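PDB 3QKI: glucose-6-phosphate isomerase from Plasmodium falciparum, which probably catalyses the reversible interconversion of alpha-D-glucose 6-phosphate and beta-D-fructose 6-phosphate, the second step of glycolysis. Local coordinates for residues I118-E121 and K122-T125; E83-E87 and V88-K92. One frame throughout, in Å; residues are numbered along the deposited sequence.

In the fold
Running from the N terminus, the chain first meets interaction 2, where helix 75-87 ends and helix 90-99 begins at once. Interaction 1 comes later, in the loop between helix 90-99 and strand 129-130. Each joins consecutive residues and closes only a local turn; the two follow in series, neither nesting nor crossing. Their centres lie 29 Å apart and their nearest atoms about 15 Å, so they do not touch. A shared neighbour is helix 330-349: Lys-91 bonds to the carbonyl of Leu-348 near its end, and Lys-122 to His-341 within it. Interaction 2 also packs on helices 356-371 and 523-543, interaction 1 on helix 135-154.

Interaction 1. Residues I118-E121 and K122-T125; sequences IPIE and KINT
Two backbone bonds tie Pro-119 and Ile-120 to Lys-122 and Ile-123. Lys-122 N donates to Pro-119 O at 3.0 Å, and Ile-123 N to Ile-120 O at the same length with an N-H...O angle of 161°. Both donors lie well above the plane of the carbonyl they use, away from its lone pairs, consistent with the tight i to i+3 turn. A water extends the polar chain, donating a hydrogen bond to Glu-121 O and accepting one from Asn-124 N at 2.9 Å.

The apolar contacts fall on separate sides of the turn. Ile-120 and Ile-123 lie side by side, pointing the same way, their CD1 methyls 4.1 Å apart. In Ile-123, CG1 is set opposite the backbone N (chi1 -163°), which leaves CG2 between N and C, pressed to 3.3 Å from Ile-120 O. Lys-122 crosses Ile-118 at about a right angle, with Ile-118 CG2 3.7 Å from Lys-122 CB. Its straight chain then crosses the proline obliquely at its CD corner, Lys-122 CD standing 4.1 Å from Pro-119 CD, and delivers NZ to His-341 NE2 on helix 330-349.

Two successive i to i+3 bonds are the signature of a short 3-10 turn, here at the surface of the loop that leads to strand 129-130.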
loop_
_atom_site.group_PDB
_atom_site.type_symbol
_atom_site.label_atom_id
_atom_site.label_comp_id
_atom_site.label_asym_id
_atom_site.label_seq_id
_atom_site.Cartn_x
_atom_site.Cartn_y
_atom_site.Cartn_z
ATOM N N ILE A 118 26.132 3.793 -16.152
ATOM C CA ILE A 118 27.248 4.600 -16.673
ATOM C C ILE A 118 27.101 4.554 -18.233
ATOM O O ILE A 118 26.942 3.460 -18.784
ATOM C CB ILE A 118 28.629 4.094 -16.172
ATOM C CG1 ILE A 118 28.761 4.311 -14.653
ATOM C CG2 ILE A 118 29.791 4.786 -16.939
ATOM C CD1 ILE A 118 29.977 3.576 -13.981
ATOM N N PRO A 119 27.019 5.718 -18.926
ATOM C CA PRO A 119 26.841 5.683 -20.398
ATOM C C PRO A 119 28.085 5.186 -21.131
ATOM O O PRO A 119 29.183 5.222 -20.577
ATOM C CB PRO A 119 26.479 7.129 -20.756
ATOM C CG PRO A 119 27.090 7.956 -19.682
ATOM C CD PRO A 119 27.169 7.105 -18.430
ATOM N N ILE A 120 27.894 4.695 -22.360
ATOM C CA ILE A 120 28.922 4.130 -23.230
ATOM C C ILE A 120 30.158 5.023 -23.415
ATOM O O ILE A 120 31.265 4.507 -23.409
ATOM C CB ILE A 120 28.332 3.581 -24.571
ATOM C CG1 ILE A 120 29.320 2.644 -25.300
ATOM C CG2 ILE A 120 27.851 4.700 -25.497
ATOM C CD1 ILE A 120 29.193 1.250 -24.991
ATOM N N GLU A 121 29.983 6.339 -23.505
ATOM C CA GLU A 121 31.113 7.256 -23.700
ATOM C C GLU A 121 32.112 7.285 -22.518
ATOM O O GLU A 121 33.244 7.759 -22.671
ATOM C CB GLU A 121 30.623 8.660 -24.104
ATOM C CG GLU A 121 29.693 9.314 -23.099
ATOM C CD GLU A 121 28.194 9.093 -23.255
ATOM O OE1 GLU A 121 27.769 8.144 -23.965
ATOM O OE2 GLU A 121 27.445 9.879 -22.625
ATOM N N LYS A 122 31.695 6.729 -21.352
ATOM C CA LYS A 122 32.503 6.666 -20.139
ATOM C C LYS A 122 33.000 5.237 -19.850
ATOM O O LYS A 122 33.556 4.999 -18.778
ATOM C CB LYS A 122 31.702 7.209 -18.933
ATOM C CG LYS A 122 31.301 8.661 -19.037
ATOM C CD LYS A 122 30.637 9.135 -17.741
ATOM C CE LYS A 122 30.104 10.540 -17.881
ATOM N NZ LYS A 122 29.783 11.166 -16.570
ATOM N N ILE A 123 32.822 4.290 -20.807
ATOM C CA ILE A 123 33.226 2.877 -20.678
ATOM C C ILE A 123 34.694 2.701 -20.249
ATOM O O ILE A 123 35.001 1.757 -19.519
ATOM C CB ILE A 123 32.886 2.038 -21.951
ATOM C CG1 ILE A 123 32.928 0.522 -21.669
ATOM C CG2 ILE A 123 33.776 2.446 -23.181
ATOM C CD1 ILE A 123 32.080 -0.353 -22.602
ATOM N N ASN A 124 35.585 3.624 -20.695
ATOM C CA ASN A 124 36.992 3.549 -20.365
ATOM C C ASN A 124 37.369 4.478 -19.231
ATOM O O ASN A 124 38.042 4.041 -18.304
ATOM C CB ASN A 124 37.871 3.728 -21.629
ATOM C CG ASN A 124 37.682 2.612 -22.636
ATOM O OD1 ASN A 124 37.720 1.416 -22.315
ATOM N ND2 ASN A 124 37.417 2.977 -23.868
ATOM N N THR A 125 36.915 5.731 -19.276
ATOM C CA THR A 125 37.217 6.754 -18.259
ATOM C C THR A 125 36.634 6.390 -16.884
ATOM O O THR A 125 37.195 6.774 -15.851
ATOM C CB THR A 125 36.684 8.141 -18.692
ATOM O OG1 THR A 125 35.261 8.092 -18.840
ATOM C CG2 THR A 125 37.323 8.651 -19.959
HETATM O O HOH W 1 35.396 6.214 -22.011
#

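Interaction 2. Residues E83-E87 and V88-K92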
loop_
_atom_site.group_PDB
_atom_site.type_symbol
_atom_site.label_atom_id
_atom_site.label_comp_id
_atom_site.label_asym_id
_atom_site.label_seq_id
_atom_site.Cartn_x
_atom_site.Cartn_y
_atom_site.Cartn_z
ATOM N N GLU A 83 28.353 17.237 10.306
ATOM C CA GLU A 83 29.531 16.851 11.086
ATOM C C GLU A 83 29.433 15.377 11.468
ATOM O O GLU A 83 30.454 14.702 11.488
ATOM C CB GLU A 83 29.700 17.711 12.335
ATOM C CG GLU A 83 30.234 19.097 12.021
ATOM C CD GLU A 83 30.351 19.981 13.245
ATOM O OE1 GLU A 83 30.640 19.444 14.339
ATOM O OE2 GLU A 83 30.152 21.209 13.112
ATOM N N TYR A 84 28.210 14.884 11.750
ATOM C CA TYR A 84 27.984 13.462 12.022
ATOM C C TYR A 84 28.314 12.606 10.768
ATOM O O TYR A 84 29.011 11.608 10.894
ATOM C CB TYR A 84 26.555 13.204 12.534
ATOM C CG TYR A 84 26.302 11.730 12.727
ATOM C CD1 TYR A 84 25.703 10.969 11.724
ATOM C CD2 TYR A 84 26.739 11.072 13.874
ATOM C CE1 TYR A 84 25.512 9.599 11.876
ATOM C CE2 TYR A 84 26.577 9.697 14.023
ATOM C CZ TYR A 84 25.955 8.967 13.025
ATOM O OH TYR A 84 25.732 7.632 13.183
ATOM N N ALA A 85 27.848 13.009 9.570
ATOM C CA ALA A 85 28.163 12.316 8.308
ATOM C C ALA A 85 29.696 12.247 8.105
ATOM O O ALA A 85 30.219 11.194 7.717
ATOM C CB ALA A 85 27.521 13.035 7.137
ATOM N N GLU A 86 30.412 13.331 8.431
ATOM C CA GLU A 86 31.894 13.382 8.349
ATOM C C GLU A 86 32.539 12.419 9.379
ATOM O O GLU A 86 33.452 11.668 9.042
ATOM C CB GLU A 86 32.383 14.816 8.607
ATOM C CG GLU A 86 32.166 15.730 7.422
ATOM C CD GLU A 86 32.280 17.225 7.663
ATOM O OE1 GLU A 86 32.483 17.645 8.825
ATOM O OE2 GLU A 86 32.135 17.981 6.676
ATOM N N GLU A 87 32.027 12.419 10.618
ATOM C CA GLU A 87 32.521 11.553 11.681
ATOM C C GLU A 87 32.352 10.044 11.389
ATOM O O GLU A 87 33.208 9.255 11.790
ATOM C CB GLU A 87 31.924 11.950 13.024
ATOM C CG GLU A 87 32.844 11.588 14.173
ATOM C CD GLU A 87 32.421 11.985 15.571
ATOM O OE1 GLU A 87 31.653 12.959 15.726
ATOM O OE2 GLU A 87 32.925 11.353 16.525
ATOM N N VAL A 88 31.277 9.645 10.687
ATOM C CA VAL A 88 31.088 8.236 10.288
ATOM C C VAL A 88 31.787 7.921 8.950
ATOM O O VAL A 88 31.692 6.788 8.462
ATOM C CB VAL A 88 29.613 7.752 10.257
ATOM C CG1 VAL A 88 28.996 7.764 11.628
ATOM C CG2 VAL A 88 28.771 8.539 9.261
ATOM N N GLU A 89 32.462 8.916 8.352
ATOM C CA GLU A 89 33.205 8.795 7.089
ATOM C C GLU A 89 32.293 8.369 5.944
ATOM O O GLU A 89 32.633 7.484 5.161
ATOM C CB GLU A 89 34.422 7.847 7.237
ATOM C CG GLU A 89 35.401 8.287 8.302
ATOM C CD GLU A 89 36.616 7.394 8.424
ATOM O OE1 GLU A 89 36.478 6.262 8.943
ATOM O OE2 GLU A 89 37.711 7.835 8.009
ATOM N N LEU A 90 31.122 9.013 5.865
ATOM C CA LEU A 90 30.117 8.724 4.867
ATOM C C LEU A 90 30.672 8.840 3.451
ATOM O O LEU A 90 30.442 7.934 2.661
ATOM C CB LEU A 90 28.882 9.626 5.052
ATOM C CG LEU A 90 27.738 9.465 4.048
ATOM C CD1 LEU A 90 27.166 8.075 4.099
ATOM C CD2 LEU A 90 26.644 10.462 4.322
ATOM N N LYS A 91 31.388 9.936 3.131
ATOM C CA LYS A 91 31.950 10.136 1.787
ATOM C C LYS A 91 32.953 9.046 1.400
ATOM O O LYS A 91 32.942 8.586 0.261
ATOM C CB LYS A 91 32.541 11.535 1.613
ATOM C CG LYS A 91 31.478 12.551 1.224
ATOM C CD LYS A 91 32.042 13.718 0.423
ATOM C CE LYS A 91 32.018 13.520 -1.080
ATOM N NZ LYS A 91 30.669 13.778 -1.666
ATOM N N LYS A 92 33.787 8.615 2.345
ATOM C CA LYS A 92 34.778 7.561 2.109
ATOM C C LYS A 92 34.051 6.258 1.758
ATOM O O LYS A 92 34.429 5.579 0.799
ATOM C CB LYS A 92 35.655 7.424 3.363
ATOM C CG LYS A 92 36.736 6.343 3.347
ATOM C CD LYS A 92 37.353 6.219 4.749
ATOM C CE LYS A 92 38.046 4.903 5.000
ATOM N NZ LYS A 92 37.648 4.323 6.308
HETATM O O HOH W 2 32.135 12.049 5.087
#
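Val-88 meets the ring of Tyr-84 obliquely, while Phe-365 stacks with the same ring. Val-88 CG1 lies 3.6 Å from Tyr-84 CZ and is equally far from CE1 and CE2, so the methyl sits symmetrically about the ring's long axis but displaced from the ring plane, near the hydroxyl end. With CG opposite the backbone N (chi1 176°), Tyr-84 carries OH to the carbonyl of Leu-543.

A Schellman motif ends helix 75-87 here. Glu-89 adopts positive phi (60°), and two bonds return to the last turn: Leu-90 N to Ala-85 O, 3.0 Å and nearly straight at 169°, and Glu-89 N to Glu-86 O, also 3.0 Å but reaching that carbonyl from far above its plane. One residue earlier, Val-88 N still makes the ordinary helical bond to Tyr-84 O. Glu-89 is also the N-cap residue of helix 90-99, so the helices meet with hardly a linker.

Apolar packing bridges the turn between the helices: Leu-90 CD2 comes to 3.9 Å from Ala-85 CB, and Leu-90 leans further on Val-358 and Phe-542. On the exposed side, a salt bridge joins Lys-92 NZ to Glu-89 OE1 at 3.5 Å, its hydrogen bond weak. Within the turn, a water accepts from Lys-91 N at 3.0 Å and donates weakly to Ala-85 O.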